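Local coordinates for protein UDP-N-acetylglucosamine 4,6-dehydratase (Vibrio fischeri, PDB 3PVZ) that binds the cofactor NAD on a Rossmann-type fold and probably acts as a sugar-nucleotide dehydratase of the lyase class, at residues Leu17-Asn25 and Ala335-Ile343. Residues are numbered along the deposited sequence; the frame is centred on the assembly and turned at random.
Sequences LFHQDINAN and ARFDNLGII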
loop_
_atom_site.group_PDB
_atom_site.type_symbol
_atom_site.label_atom_id
_atom_site.label_comp_id
_atom_site.label_asym_id
_atom_site.label_seq_id
_atom_site.Cartn_x
_atom_site.Cartn_y
_atom_site.Cartn_z
ATOM N N LEU A 17 -2.669 23.914 -15.144
ATOM C CA LEU A 17 -4.109 24.168 -15.221
ATOM C C LEU A 17 -4.629 25.346 -14.403
ATOM O O LEU A 17 -5.512 26.061 -14.856
ATOM C CB LEU A 17 -4.904 22.942 -14.780
ATOM C CG LEU A 17 -5.575 22.131 -15.871
ATOM C CD1 LEU A 17 -4.514 21.563 -16.725
ATOM C CD2 LEU A 17 -6.438 21.029 -15.265
ATOM N N PHE A 18 -4.134 25.512 -13.177
ATOM C CA PHE A 18 -4.768 26.428 -12.226
ATOM C C PHE A 18 -3.906 27.655 -11.877
ATOM O O PHE A 18 -4.123 28.325 -10.862
ATOM C CB PHE A 18 -5.045 25.683 -10.951
ATOM C CG PHE A 18 -5.774 24.402 -11.140
ATOM C CD1 PHE A 18 -6.950 24.356 -11.846
ATOM C CD2 PHE A 18 -5.316 23.247 -10.549
ATOM C CE1 PHE A 18 -7.635 23.178 -11.990
ATOM C CE2 PHE A 18 -6.004 22.064 -10.681
ATOM C CZ PHE A 18 -7.147 22.018 -11.420
ATOM N N HIS A 19 -2.936 27.936 -12.722
ATOM C CA HIS A 19 -2.044 29.050 -12.499
ATOM C C HIS A 19 -2.783 30.354 -12.130
ATOM O O HIS A 19 -2.371 31.087 -11.220
ATOM C CB HIS A 19 -1.138 29.240 -13.735
ATOM C CG HIS A 19 -0.075 30.260 -13.533
ATOM N ND1 HIS A 19 -0.193 31.551 -13.997
ATOM C CD2 HIS A 19 1.099 30.203 -12.861
ATOM C CE1 HIS A 19 0.880 32.240 -13.651
ATOM N NE2 HIS A 19 1.677 31.448 -12.955
ATOM N N GLN A 20 -3.899 30.617 -12.784
ATOM C CA GLN A 20 -4.668 31.836 -12.485
ATOM C C GLN A 20 -5.393 31.806 -11.115
ATOM O O GLN A 20 -5.323 32.772 -10.340
ATOM C CB GLN A 20 -5.676 32.111 -13.610
ATOM C CG GLN A 20 -5.035 32.407 -14.995
ATOM C CD GLN A 20 -4.433 31.145 -15.706
ATOM O OE1 GLN A 20 -4.661 29.984 -15.297
ATOM N NE2 GLN A 20 -3.641 31.391 -16.762
ATOM N N ASP A 21 -6.085 30.709 -10.818
ATOM C CA ASP A 21 -6.783 30.569 -9.541
ATOM C C ASP A 21 -5.855 30.458 -8.365
ATOM O O ASP A 21 -6.096 31.050 -7.336
ATOM C CB ASP A 21 -7.710 29.372 -9.589
ATOM C CG ASP A 21 -8.858 29.565 -10.609
ATOM O OD1 ASP A 21 -9.341 30.699 -10.831
ATOM O OD2 ASP A 21 -9.292 28.584 -11.195
ATOM N N ILE A 22 -4.765 29.721 -8.522
ATOM C CA ILE A 22 -3.782 29.623 -7.472
ATOM C C ILE A 22 -3.129 30.993 -7.195
ATOM O O ILE A 22 -3.058 31.418 -6.027
ATOM C CB ILE A 22 -2.683 28.566 -7.794
ATOM C CG1 ILE A 22 -3.274 27.165 -7.700
ATOM C CG2 ILE A 22 -1.457 28.719 -6.826
ATOM C CD1 ILE A 22 -3.697 26.735 -6.233
ATOM N N ASN A 23 -2.638 31.657 -8.248
ATOM C CA ASN A 23 -2.007 32.956 -8.092
ATOM C C ASN A 23 -2.933 33.970 -7.496
ATOM O O ASN A 23 -2.548 34.694 -6.609
ATOM C CB ASN A 23 -1.468 33.493 -9.392
ATOM C CG ASN A 23 -0.097 32.977 -9.691
ATOM O OD1 ASN A 23 0.567 32.448 -8.817
ATOM N ND2 ASN A 23 0.353 33.142 -10.935
ATOM N N ALA A 24 -4.171 33.991 -7.953
ATOM C CA ALA A 24 -5.179 34.911 -7.423
ATOM C C ALA A 24 -5.500 34.686 -5.928
ATOM O O ALA A 24 -5.921 35.609 -5.251
ATOM C CB ALA A 24 -6.466 34.809 -8.265
ATOM N N ASN A 25 -5.297 33.473 -5.414
ATOM C CA ASN A 25 -5.694 33.127 -4.040
ATOM C C ASN A 25 -4.515 32.801 -3.137
ATOM O O ASN A 25 -4.707 32.366 -2.000
ATOM C CB ASN A 25 -6.670 31.953 -4.098
ATOM C CG ASN A 25 -8.023 32.390 -4.623
ATOM O OD1 ASN A 25 -8.760 33.074 -3.913
ATOM N ND2 ASN A 25 -8.326 32.061 -5.874
ATOM N N ALA A 335 -18.748 30.459 -12.334
ATOM C CA ALA A 335 -18.377 31.880 -12.190
ATOM C C ALA A 335 -17.298 32.164 -11.146
ATOM O O ALA A 335 -16.500 33.076 -11.326
ATOM C CB ALA A 335 -19.629 32.722 -11.870
ATOM N N ARG A 336 -17.271 31.406 -10.058
ATOM C CA ARG A 336 -16.377 31.715 -8.932
ATOM C C ARG A 336 -14.889 31.639 -9.278
ATOM O O ARG A 336 -14.100 32.456 -8.835
ATOM C CB ARG A 336 -16.692 30.799 -7.756
ATOM C CG ARG A 336 -15.815 31.046 -6.570
ATOM C CD ARG A 336 -16.355 30.388 -5.328
ATOM N NE ARG A 336 -15.539 30.750 -4.179
ATOM C CZ ARG A 336 -15.453 30.075 -3.044
ATOM N NH1 ARG A 336 -16.106 28.946 -2.835
ATOM N NH2 ARG A 336 -14.694 30.547 -2.106
ATOM N N PHE A 337 -14.501 30.645 -10.049
ATOM C CA PHE A 337 -13.106 30.494 -10.415
ATOM C C PHE A 337 -12.973 30.447 -11.936
ATOM O O PHE A 337 -13.891 30.042 -12.636
ATOM C CB PHE A 337 -12.509 29.226 -9.797
ATOM C CG PHE A 337 -12.476 29.234 -8.296
ATOM C CD1 PHE A 337 -11.613 30.079 -7.620
ATOM C CD2 PHE A 337 -13.309 28.387 -7.555
ATOM C CE1 PHE A 337 -11.595 30.096 -6.245
ATOM C CE2 PHE A 337 -13.269 28.374 -6.175
ATOM C CZ PHE A 337 -12.415 29.225 -5.517
ATOM N N ASP A 338 -11.802 30.835 -12.417
ATOM C CA ASP A 338 -11.472 30.792 -13.830
ATOM C C ASP A 338 -11.212 29.384 -14.338
ATOM O O ASP A 338 -11.733 29.013 -15.392
ATOM C CB ASP A 338 -10.267 31.705 -14.135
ATOM C CG ASP A 338 -10.646 33.202 -14.135
ATOM O OD1 ASP A 338 -11.862 33.540 -14.008
ATOM O OD2 ASP A 338 -9.736 34.049 -14.255
ATOM N N ASN A 339 -10.429 28.614 -13.580
ATOM C CA ASN A 339 -9.935 27.275 -13.999
ATOM C C ASN A 339 -10.684 26.099 -13.343
ATOM O O ASN A 339 -10.584 24.981 -13.809
ATOM C CB ASN A 339 -8.444 27.126 -13.659
ATOM C CG ASN A 339 -7.606 28.393 -13.998
ATOM O OD1 ASN A 339 -6.883 28.943 -13.125
ATOM N ND2 ASN A 339 -7.663 28.821 -15.274
ATOM N N LEU A 340 -11.433 26.379 -12.277
ATOM C CA LEU A 340 -12.062 25.366 -11.449
ATOM C C LEU A 340 -13.557 25.482 -11.499
ATOM O O LEU A 340 -14.126 26.558 -11.316
ATOM C CB LEU A 340 -11.657 25.529 -9.979
ATOM C CG LEU A 340 -10.200 25.370 -9.626
ATOM C CD1 LEU A 340 -10.011 25.718 -8.180
ATOM C CD2 LEU A 340 -9.673 23.950 -9.891
ATOM N N GLY A 341 -14.208 24.350 -11.696
ATOM C CA GLY A 341 -15.667 24.309 -11.680
ATOM C C GLY A 341 -16.150 23.721 -10.359
ATOM O O GLY A 341 -15.463 22.883 -9.755
ATOM N N ILE A 342 -17.345 24.148 -9.942
ATOM C CA ILE A 342 -17.968 23.676 -8.730
ATOM C C ILE A 342 -19.350 23.078 -9.044
ATOM O O ILE A 342 -20.215 23.723 -9.669
ATOM C CB ILE A 342 -18.132 24.809 -7.742
ATOM C CG1 ILE A 342 -16.817 25.545 -7.539
ATOM C CG2 ILE A 342 -18.654 24.299 -6.422
ATOM C CD1 ILE A 342 -16.886 26.605 -6.455
ATOM N N ILE A 343 -19.547 21.838 -8.619
ATOM C CA ILE A 343 -20.871 21.244 -8.583
ATOM C C ILE A 343 -21.372 21.442 -7.183
ATOM O O ILE A 343 -20.675 21.183 -6.194
ATOM C CB ILE A 343 -20.894 19.743 -8.879
ATOM C CG1 ILE A 343 -20.304 19.443 -10.259
ATOM C CG2 ILE A 343 -22.353 19.178 -8.816
ATOM C CD1 ILE A 343 -20.099 17.963 -10.495
#
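Asp21 and Asn339 exchange bonds across this contact: the carboxylate of Asp21 accepts two backbone N-H groups from the facing segment, and Asn339 returns one acceptor. From Asp21 CB, 3.7 Å from Asn339 OD1, the chain runs to Asp21 CG, 3.3 Å from the same oxygen and anti to its own carbonyl carbon (chi1 -65°), which aims the carboxylate at the bend before strand 340-344. There Asp21 OD1 accepts Asp338 N at 2.9 Å through its syn lone pair. Asp21 OD2 takes Asn339 N at 2.6 Å, also from the syn side but 22° out of the carboxylate plane. Two successive amides thus grip the two oxygens, which should fix the group's rotation. In return, Asn339 OD1 receives Asp21 N at 3.0 Å (N-H...O 155°), so an amide in the helix's first turn finds its acceptor on a side chain of the other segment. Asn339 ND2 adds a weak bond to Gln20 OE1 at 3.2 Å. Beside the carboxylate, the Phe337 ring presents its edge to Asp21 OD1 and to Asn25 ND2, the latter bonded to Asp21 O at 2.9 Å. The contact ties the start of helix 19-34 to the bend leading into strand 340-344, one strand in from edge strand 332-333; Leu340 and Phe337 pack on helix 237-250, and Asn339 pairs through its backbone with Lys260.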